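Local coordinates for protein mitochondrial edited mRNA stability factor 1 (Trypanosoma brucei, PDB 6NL1) that probably processes the 5' ends of mitochondrial mRNAs as a Nudix-family enzyme and stabilises edited transcripts, at residues Tyr200-Ile205 / Ser236-Gly241; Gly275-Thr280 / Val290-Ala295. All coordinates share one frame; numbering follows the deposited sequence.

Contact 1 of 2, residues Tyr200-Ile205 / Ser236-Gly241; sequences YVRLGI and SLKLPG. With SO4 (sulfate ion), chain B.
Leu203 N donates to Pro240 O at 2.9 Å. This is the one hydrogen bond directly between the two segments, and it is somewhat bent (149° at the hydrogen). Pro240 O also receives a CA-H...O contact from Arg202 CA. A second contact of that type runs from Gly241 CA to Val201 O. Bare Gly241, with its unusual backbone (phi 130°), lets its CA come within 4.3 Å of Arg202 CA, beside Val201 O.

Carbonyls take bonds from both charged side chains. Arg202 NH1 bonds Val201 O at 2.9 Å, in the guanidinium plane but above the carbonyl plane. Lys238 CE lies over one guanidinium face. The lysine chain bends at chi3 and chi4 (both -59°), which curls NZ over to carbonyls that follow, Gly241 O (2.7 Å) and Leu239 O (2.8 Å). Glu261 adds a salt bridge to NZ.

Sulfate sits at the guanidinium edge. Its O1 takes a bond from Leu239 N at 2.9 Å and a weak one from Arg202 NE at 3.1 Å.

Van der Waals contacts complete the contact: Pro240 CD touches Leu203 O, and Leu239 CD1 reaches Gly204 CA. Leu258 of helix 250-262 covers Pro240 and Leu203.

Arg202 contacts GDP in another structure of this protein. The sulfate, probably from the crystallisation liquor, may mark part of that pocket. By family inference, Leu239-Pro240-Gly241 leads into the Nudix-box-like loop and helix 250-262, which carries Glu261.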
ATOM      1  N   TYR A 200      -0.774  -1.553  -5.171  1.00 26.54           N
ATOM      2  CA  TYR A 200       0.278  -2.095  -4.329  1.00 18.97           C
ATOM      3  C   TYR A 200       0.870  -3.296  -5.059  1.00 24.23           C
ATOM      4  O   TYR A 200       0.183  -3.970  -5.833  1.00 28.03           O
ATOM      5  CB  TYR A 200      -0.303  -2.557  -2.993  1.00 18.91           C
ATOM      6  CG  TYR A 200      -0.588  -1.447  -1.994  1.00 22.69           C
ATOM      7  CD1 TYR A 200      -1.272  -1.712  -0.811  1.00 32.19           C
ATOM      8  CD2 TYR A 200      -0.140  -0.148  -2.213  1.00 33.29           C
ATOM      9  CE1 TYR A 200      -1.519  -0.715   0.124  1.00 25.47           C
ATOM     10  CE2 TYR A 200      -0.379   0.866  -1.286  1.00 30.24           C
ATOM     11  CZ  TYR A 200      -1.067   0.574  -0.118  1.00 26.94           C
ATOM     12  OH  TYR A 200      -1.321   1.564   0.803  1.00 28.29           O
ATOM     13  N   VAL A 201       2.144  -3.566  -4.820  1.00 25.65           N
ATOM     14  CA  VAL A 201       2.783  -4.742  -5.383  1.00 20.10           C
ATOM     15  C   VAL A 201       3.472  -5.525  -4.286  1.00 28.20           C
ATOM     16  O   VAL A 201       3.977  -4.946  -3.317  1.00 24.52           O
ATOM     17  CB  VAL A 201       3.827  -4.385  -6.484  1.00 25.65           C
ATOM     18  CG1 VAL A 201       3.127  -3.788  -7.684  1.00 16.11           C
ATOM     19  CG2 VAL A 201       4.933  -3.437  -5.932  1.00 15.83           C
ATOM     20  N   ARG A 202       3.473  -6.843  -4.434  1.00 20.04           N
ATOM     21  CA  ARG A 202       4.182  -7.710  -3.513  1.00 19.07           C
ATOM     22  C   ARG A 202       5.008  -8.669  -4.364  1.00 28.06           C
ATOM     23  O   ARG A 202       4.486  -9.326  -5.258  1.00 26.64           O
ATOM     24  CB  ARG A 202       3.205  -8.469  -2.610  1.00 19.56           C
ATOM     25  CG  ARG A 202       2.408  -7.600  -1.643  1.00 21.59           C
ATOM     26  CD  ARG A 202       3.322  -6.878  -0.628  1.00 18.00           C
ATOM     27  NE  ARG A 202       2.528  -6.089   0.317  1.00 23.05           N
ATOM     28  CZ  ARG A 202       2.237  -4.797   0.167  1.00 33.61           C
ATOM     29  NH1 ARG A 202       2.668  -4.123  -0.895  1.00 22.48           N
ATOM     30  NH2 ARG A 202       1.512  -4.171   1.082  1.00 27.57           N
ATOM     31  N   LEU A 203       6.310  -8.705  -4.121  1.00 24.84           N
ATOM     32  CA  LEU A 203       7.175  -9.638  -4.818  1.00 26.21           C
ATOM     33  C   LEU A 203       7.524 -10.730  -3.828  1.00 31.01           C
ATOM     34  O   LEU A 203       8.402 -10.558  -2.987  1.00 30.64           O
ATOM     35  CB  LEU A 203       8.444  -8.949  -5.354  1.00 23.61           C
ATOM     36  CG  LEU A 203       9.008  -9.545  -6.654  1.00 34.53           C
ATOM     37  CD1 LEU A 203      10.266  -8.807  -7.142  1.00 22.11           C
ATOM     38  CD2 LEU A 203       9.290 -11.032  -6.495  1.00 25.37           C
ATOM     39  N   GLY A 204       6.807 -11.844  -3.922  1.00 28.81           N
ATOM     40  CA  GLY A 204       7.039 -12.983  -3.060  1.00 29.62           C
ATOM     41  C   GLY A 204       8.324 -13.722  -3.408  1.00 27.84           C
ATOM     42  O   GLY A 204       8.352 -14.611  -4.268  1.00 28.31           O
ATOM     43  N   ILE A 205       9.397 -13.336  -2.732  1.00 30.76           N
ATOM     44  CA  ILE A 205      10.658 -14.047  -2.806  1.00 23.12           C
ATOM     45  C   ILE A 205      10.534 -15.324  -1.992  1.00 31.79           C
ATOM     46  O   ILE A 205      10.056 -15.291  -0.856  1.00 24.02           O
ATOM     47  CB  ILE A 205      11.789 -13.171  -2.234  1.00 40.33           C
ATOM     48  CG1 ILE A 205      12.085 -12.022  -3.195  1.00 36.75           C
ATOM     49  CG2 ILE A 205      13.039 -13.979  -2.035  1.00 31.09           C
ATOM     50  CD1 ILE A 205      12.752 -12.472  -4.481  1.00 23.33           C
ATOM     51  N   SER A 236       2.477  -4.369  10.208  1.00 21.47           N
ATOM     52  CA  SER A 236       2.069  -5.238   9.096  1.00 22.06           C
ATOM     53  C   SER A 236       3.123  -6.307   8.808  1.00 23.33           C
ATOM     54  O   SER A 236       4.261  -5.984   8.461  1.00 27.19           O
ATOM     55  CB  SER A 236       1.849  -4.414   7.814  1.00 22.68           C
ATOM     56  OG  SER A 236       0.902  -3.372   7.999  1.00 30.67           O
ATOM     57  N   LEU A 237       2.741  -7.571   8.956  1.00 24.65           N
ATOM     58  CA  LEU A 237       3.561  -8.684   8.495  1.00 26.58           C
ATOM     59  C   LEU A 237       3.325  -8.794   6.998  1.00 31.25           C
ATOM     60  O   LEU A 237       2.189  -8.921   6.566  1.00 24.50           O
ATOM     61  CB  LEU A 237       3.143  -9.985   9.187  1.00 28.80           C
ATOM     62  CG  LEU A 237       3.804 -11.279   8.705  1.00 31.23           C
ATOM     63  CD1 LEU A 237       5.272 -11.310   9.117  1.00 20.07           C
ATOM     64  CD2 LEU A 237       3.058 -12.502   9.266  1.00 27.13           C
ATOM     65  N   LYS A 238       4.384  -8.730   6.200  1.00 20.93           N
ATOM     66  CA  LYS A 238       4.198  -8.617   4.763  1.00 23.42           C
ATOM     67  C   LYS A 238       5.293  -9.314   3.968  1.00 17.93           C
ATOM     68  O   LYS A 238       6.413  -9.457   4.434  1.00 24.09           O
ATOM     69  CB  LYS A 238       4.140  -7.133   4.363  1.00 19.68           C
ATOM     70  CG  LYS A 238       5.441  -6.362   4.671  1.00 19.48           C
ATOM     71  CD  LYS A 238       5.298  -4.832   4.503  1.00 25.65           C
ATOM     72  CE  LYS A 238       4.891  -4.397   3.093  1.00 23.88           C
ATOM     73  NZ  LYS A 238       5.859  -4.835   2.031  1.00 24.73           N
ATOM     74  N   LEU A 239       4.938  -9.755   2.763  1.00 17.41           N
ATOM     75  CA  LEU A 239       5.907 -10.007   1.705  1.00 21.10           C
ATOM     76  C   LEU A 239       6.553  -8.661   1.325  1.00 19.79           C
ATOM     77  O   LEU A 239       5.986  -7.599   1.585  1.00 27.54           O
ATOM     78  CB  LEU A 239       5.210 -10.630   0.480  1.00 22.27           C
ATOM     79  CG  LEU A 239       4.396 -11.913   0.707  1.00 32.11           C
ATOM     80  CD1 LEU A 239       3.744 -12.435  -0.593  1.00 21.85           C
ATOM     81  CD2 LEU A 239       5.272 -12.989   1.324  1.00 29.05           C
ATOM     82  N   PRO A 240       7.750  -8.699   0.731  1.00 25.78           N
ATOM     83  CA  PRO A 240       8.391  -7.457   0.277  1.00 25.07           C
ATOM     84  C   PRO A 240       7.559  -6.792  -0.805  1.00 32.85           C
ATOM     85  O   PRO A 240       6.836  -7.477  -1.522  1.00 22.31           O
ATOM     86  CB  PRO A 240       9.711  -7.940  -0.337  1.00 19.96           C
ATOM     87  CG  PRO A 240       9.967  -9.293   0.287  1.00 25.22           C
ATOM     88  CD  PRO A 240       8.602  -9.886   0.519  1.00 22.30           C
ATOM     89  N   GLY A 241       7.669  -5.476  -0.936  1.00 24.22           N
ATOM     90  CA  GLY A 241       7.007  -4.784  -2.022  1.00 18.71           C
ATOM     91  C   GLY A 241       6.215  -3.604  -1.521  1.00 24.26           C
ATOM     92  O   GLY A 241       5.698  -3.630  -0.411  1.00 22.80           O
TER
HETATM   93  S   SO4 B 401       0.909  -9.260   1.833  1.00 54.24           S
HETATM   94  O1  SO4 B 401       2.297  -8.823   1.862  1.00 45.71           O
HETATM   95  O2  SO4 B 401       0.075  -8.061   1.790  1.00 82.66           O
HETATM   96  O3  SO4 B 401       0.626 -10.111   0.683  1.00 52.35           O
HETATM   97  O4  SO4 B 401       0.618 -10.036   3.037  1.00 77.35           O

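Contact 2 of 2, residues Gly275-Thr280 / Val290-Ala295; sequences GHLYQT and VRYFVA. With SO4 (sulfate ion), chain B.
The antiparallel strand pair that carries the GDP-binding residue Tyr292 is joined by Leu277 and Val290. Leu277 N donates to Val290 O, and Val290 N returns a nearly straight bond to Leu277 O (176° at the hydrogen); both measure 2.9 Å. Tyr292 N donates to Gly275 O at 3.0 Å. A water bridges the same end, donating to Gly275 O and to Tyr292 O (2.7 Å), so Gly275 O accepts two bonds. His276 and Arg291 form the non-hydrogen-bonded pair between, where His276 CA makes a CA-H...O contact with Val290 O.

The two faces differ. On one, Leu277 CD1 packs against Tyr292 CE2 at 3.5 Å, approaching the ring obliquely. Tyr292 CG lies anti to the carbonyl carbon (chi1 -73°), and the ring carries OH out to sulfate O3 at 2.7 Å. That oxygen lies at the ring edge, in plane. On the other face, the His276 ring and the Arg291 guanidinium are 18° from parallel, and His276 CD2 lies 4.1 Å from Arg291 NH2.

Gln279, just past strand 272-277, also binds GDP in another structure of this protein. The arrangement is an edge hairpin of the Nudix sheet and probably lines one side of the nucleotide pocket.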
ATOM      1  N   GLY A 275      -1.170 -12.857 -10.350  1.00 22.02           N
ATOM      2  CA  GLY A 275      -2.532 -12.391 -10.164  1.00 25.80           C
ATOM      3  C   GLY A 275      -2.641 -11.188  -9.243  1.00 28.43           C
ATOM      4  O   GLY A 275      -1.660 -10.480  -8.990  1.00 29.37           O
ATOM      5  N   HIS A 276      -3.841 -10.964  -8.729  1.00 25.35           N
ATOM      6  CA  HIS A 276      -4.091  -9.839  -7.853  1.00 37.99           C
ATOM      7  C   HIS A 276      -5.148 -10.199  -6.833  1.00 34.07           C
ATOM      8  O   HIS A 276      -5.937 -11.117  -7.036  1.00 39.43           O
ATOM      9  CB  HIS A 276      -4.523  -8.608  -8.658  1.00 28.26           C
ATOM     10  CG  HIS A 276      -5.879  -8.739  -9.272  1.00 52.16           C
ATOM     11  ND1 HIS A 276      -7.027  -8.348  -8.621  1.00 57.79           N
ATOM     12  CD2 HIS A 276      -6.270  -9.231 -10.472  1.00 56.14           C
ATOM     13  CE1 HIS A 276      -8.073  -8.590  -9.395  1.00 60.93           C
ATOM     14  NE2 HIS A 276      -7.639  -9.124 -10.521  1.00 64.35           N
ATOM     15  N   LEU A 277      -5.129  -9.486  -5.716  1.00 34.49           N
ATOM     16  CA  LEU A 277      -6.168  -9.592  -4.705  1.00 27.34           C
ATOM     17  C   LEU A 277      -6.763  -8.203  -4.531  1.00 40.72           C
ATOM     18  O   LEU A 277      -6.051  -7.198  -4.587  1.00 33.47           O
ATOM     19  CB  LEU A 277      -5.599 -10.062  -3.361  1.00 34.00           C
ATOM     20  CG  LEU A 277      -4.924 -11.432  -3.260  1.00 57.82           C
ATOM     21  CD1 LEU A 277      -4.403 -11.661  -1.838  1.00 47.36           C
ATOM     22  CD2 LEU A 277      -5.869 -12.552  -3.677  1.00 50.60           C
ATOM     23  N   TYR A 278      -8.071  -8.154  -4.333  1.00 29.41           N
ATOM     24  CA  TYR A 278      -8.776  -6.917  -4.084  1.00 27.87           C
ATOM     25  C   TYR A 278     -10.034  -7.235  -3.298  1.00 39.24           C
ATOM     26  O   TYR A 278     -11.056  -7.625  -3.867  1.00 40.14           O
ATOM     27  CB  TYR A 278      -9.132  -6.223  -5.392  1.00 24.58           C
ATOM     28  CG  TYR A 278      -9.916  -4.948  -5.188  1.00 38.24           C
ATOM     29  CD1 TYR A 278      -9.383  -3.881  -4.458  1.00 32.73           C
ATOM     30  CD2 TYR A 278     -11.195  -4.807  -5.720  1.00 39.80           C
ATOM     31  CE1 TYR A 278     -10.114  -2.706  -4.268  1.00 31.26           C
ATOM     32  CE2 TYR A 278     -11.929  -3.642  -5.537  1.00 48.38           C
ATOM     33  CZ  TYR A 278     -11.388  -2.596  -4.810  1.00 42.00           C
ATOM     34  OH  TYR A 278     -12.132  -1.446  -4.641  1.00 38.69           O
ATOM     35  N   GLN A 279      -9.937  -7.100  -1.983  1.00 35.39           N
ATOM     36  CA  GLN A 279     -11.045  -7.403  -1.094  1.00 28.76           C
ATOM     37  C   GLN A 279     -11.346  -6.142  -0.303  1.00 35.36           C
ATOM     38  O   GLN A 279     -10.483  -5.642   0.399  1.00 27.70           O
ATOM     39  CB  GLN A 279     -10.654  -8.518  -0.129  1.00 25.46           C
ATOM     40  CG  GLN A 279     -11.758  -8.880   0.833  1.00 40.05           C
ATOM     41  CD  GLN A 279     -13.040  -9.235   0.100  1.00 41.15           C
ATOM     42  OE1 GLN A 279     -13.028 -10.071  -0.800  1.00 47.24           O
ATOM     43  NE2 GLN A 279     -14.149  -8.589   0.474  1.00 35.06           N
ATOM     44  N   THR A 280     -12.560  -5.623  -0.408  1.00 24.93           N
ATOM     45  CA  THR A 280     -12.880  -4.394   0.307  1.00 28.57           C
ATOM     46  C   THR A 280     -14.377  -4.240   0.570  1.00 31.76           C
ATOM     47  O   THR A 280     -15.176  -5.058   0.132  1.00 27.03           O
ATOM     48  CB  THR A 280     -12.389  -3.160  -0.470  1.00 27.83           C
ATOM     49  OG1 THR A 280     -12.467  -2.005   0.373  1.00 28.96           O
ATOM     50  CG2 THR A 280     -13.237  -2.941  -1.735  1.00 31.44           C
ATOM     51  N   VAL A 290      -3.892  -5.344  -4.884  1.00 24.32           N
ATOM     52  CA  VAL A 290      -2.521  -5.753  -4.670  1.00 21.75           C
ATOM     53  C   VAL A 290      -2.136  -6.750  -5.767  1.00 25.26           C
ATOM     54  O   VAL A 290      -2.802  -7.764  -5.947  1.00 25.94           O
ATOM     55  CB  VAL A 290      -2.359  -6.422  -3.291  1.00 25.15           C
ATOM     56  CG1 VAL A 290      -0.933  -6.850  -3.088  1.00 22.76           C
ATOM     57  CG2 VAL A 290      -2.813  -5.470  -2.163  1.00 19.77           C
ATOM     58  N   ARG A 291      -1.068  -6.450  -6.504  1.00 24.26           N
ATOM     59  CA  ARG A 291      -0.567  -7.349  -7.540  1.00 25.08           C
ATOM     60  C   ARG A 291       0.605  -8.163  -7.018  1.00 31.12           C
ATOM     61  O   ARG A 291       1.550  -7.624  -6.427  1.00 26.96           O
ATOM     62  CB  ARG A 291      -0.136  -6.566  -8.777  1.00 27.45           C
ATOM     63  CG  ARG A 291      -1.275  -5.902  -9.494  1.00 36.05           C
ATOM     64  CD  ARG A 291      -1.251  -6.268 -10.954  1.00 41.08           C
ATOM     65  NE  ARG A 291      -2.592  -6.493 -11.479  1.00 63.59           N
ATOM     66  CZ  ARG A 291      -2.857  -6.724 -12.758  1.00 74.00           C
ATOM     67  NH1 ARG A 291      -1.867  -6.763 -13.642  1.00 55.60           N
ATOM     68  NH2 ARG A 291      -4.109  -6.918 -13.150  1.00 96.96           N
ATOM     69  N   TYR A 292       0.535  -9.464  -7.249  1.00 25.37           N
ATOM     70  CA  TYR A 292       1.511 -10.399  -6.715  1.00 25.77           C
ATOM     71  C   TYR A 292       2.453 -10.924  -7.784  1.00 31.73           C
ATOM     72  O   TYR A 292       2.086 -11.050  -8.960  1.00 27.08           O
ATOM     73  CB  TYR A 292       0.797 -11.562  -6.007  1.00 23.75           C
ATOM     74  CG  TYR A 292       0.200 -11.136  -4.696  1.00 26.52           C
ATOM     75  CD1 TYR A 292       0.943 -11.209  -3.519  1.00 26.67           C
ATOM     76  CD2 TYR A 292      -1.080 -10.605  -4.634  1.00 22.87           C
ATOM     77  CE1 TYR A 292       0.410 -10.788  -2.309  1.00 26.30           C
ATOM     78  CE2 TYR A 292      -1.625 -10.181  -3.423  1.00 31.73           C
ATOM     79  CZ  TYR A 292      -0.872 -10.273  -2.268  1.00 27.95           C
ATOM     80  OH  TYR A 292      -1.401  -9.864  -1.060  1.00 37.37           O
ATOM     81  N   PHE A 293       3.671 -11.218  -7.348  1.00 30.66           N
ATOM     82  CA  PHE A 293       4.704 -11.821  -8.182  1.00 25.46           C
ATOM     83  C   PHE A 293       5.401 -12.859  -7.320  1.00 28.56           C
ATOM     84  O   PHE A 293       5.367 -12.757  -6.091  1.00 29.58           O
ATOM     85  CB  PHE A 293       5.725 -10.760  -8.619  1.00 21.94           C
ATOM     86  CG  PHE A 293       5.128  -9.642  -9.432  1.00 23.11           C
ATOM     87  CD1 PHE A 293       5.204  -9.662 -10.823  1.00 27.82           C
ATOM     88  CD2 PHE A 293       4.475  -8.578  -8.804  1.00 25.75           C
ATOM     89  CE1 PHE A 293       4.653  -8.634 -11.583  1.00 27.67           C
ATOM     90  CE2 PHE A 293       3.919  -7.551  -9.550  1.00 27.42           C
ATOM     91  CZ  PHE A 293       4.003  -7.577 -10.942  1.00 30.78           C
ATOM     92  N   VAL A 294       6.025 -13.855  -7.943  1.00 29.59           N
ATOM     93  CA  VAL A 294       6.909 -14.756  -7.209  1.00 26.31           C
ATOM     94  C   VAL A 294       8.264 -14.821  -7.882  1.00 33.59           C
ATOM     95  O   VAL A 294       8.376 -14.639  -9.097  1.00 23.82           O
ATOM     96  CB  VAL A 294       6.355 -16.196  -7.098  1.00 30.36           C
ATOM     97  CG1 VAL A 294       5.035 -16.213  -6.332  1.00 26.95           C
ATOM     98  CG2 VAL A 294       6.228 -16.841  -8.484  1.00 23.08           C
ATOM     99  N   ALA A 295       9.297 -15.080  -7.087  1.00 26.17           N
ATOM    100  CA  ALA A 295      10.625 -15.331  -7.632  1.00 25.91           C
ATOM    101  C   ALA A 295      11.408 -16.198  -6.663  1.00 30.99           C
ATOM    102  O   ALA A 295      11.393 -15.965  -5.446  1.00 31.78           O
ATOM    103  CB  ALA A 295      11.363 -14.025  -7.893  1.00 26.12           C
TER
HETATM  104  S   SO4 B 401       0.909  -9.260   1.833  1.00 54.24           S
HETATM  105  O1  SO4 B 401       2.297  -8.823   1.862  1.00 45.71           O
HETATM  106  O2  SO4 B 401       0.075  -8.061   1.790  1.00 82.66           O
HETATM  107  O3  SO4 B 401       0.626 -10.111   0.683  1.00 52.35           O
HETATM  108  O4  SO4 B 401       0.618 -10.036   3.037  1.00 77.35           O
HETATM  109  O   HOH W   1       0.624  -9.581 -10.760  1.00 36.08           O

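How the contacts relate
Contact 1 is mostly buried, while contact 2 lies at the surface. Their centres are 9 Å apart. Strands 200-207 and 290-296 run parallel as neighbours in one mixed sheet, and backbone bonds such as Gly204 N to Phe293 O tie the contacts together. Strand 290-296 therefore has 200-207 along one edge and 272-277 along the other. Contact 2 is regular strand pairing with a water at one end. Contact 1 joins a strand to the loop after strand 235-238, so charged side chains and carbonyls do more of the work. Both contacts reach the same sulfate, contact 1 through a backbone N and a weak arginine bond, contact 2 through a tyrosine hydroxyl. Arg202 CB also packs on the Tyr292 ring.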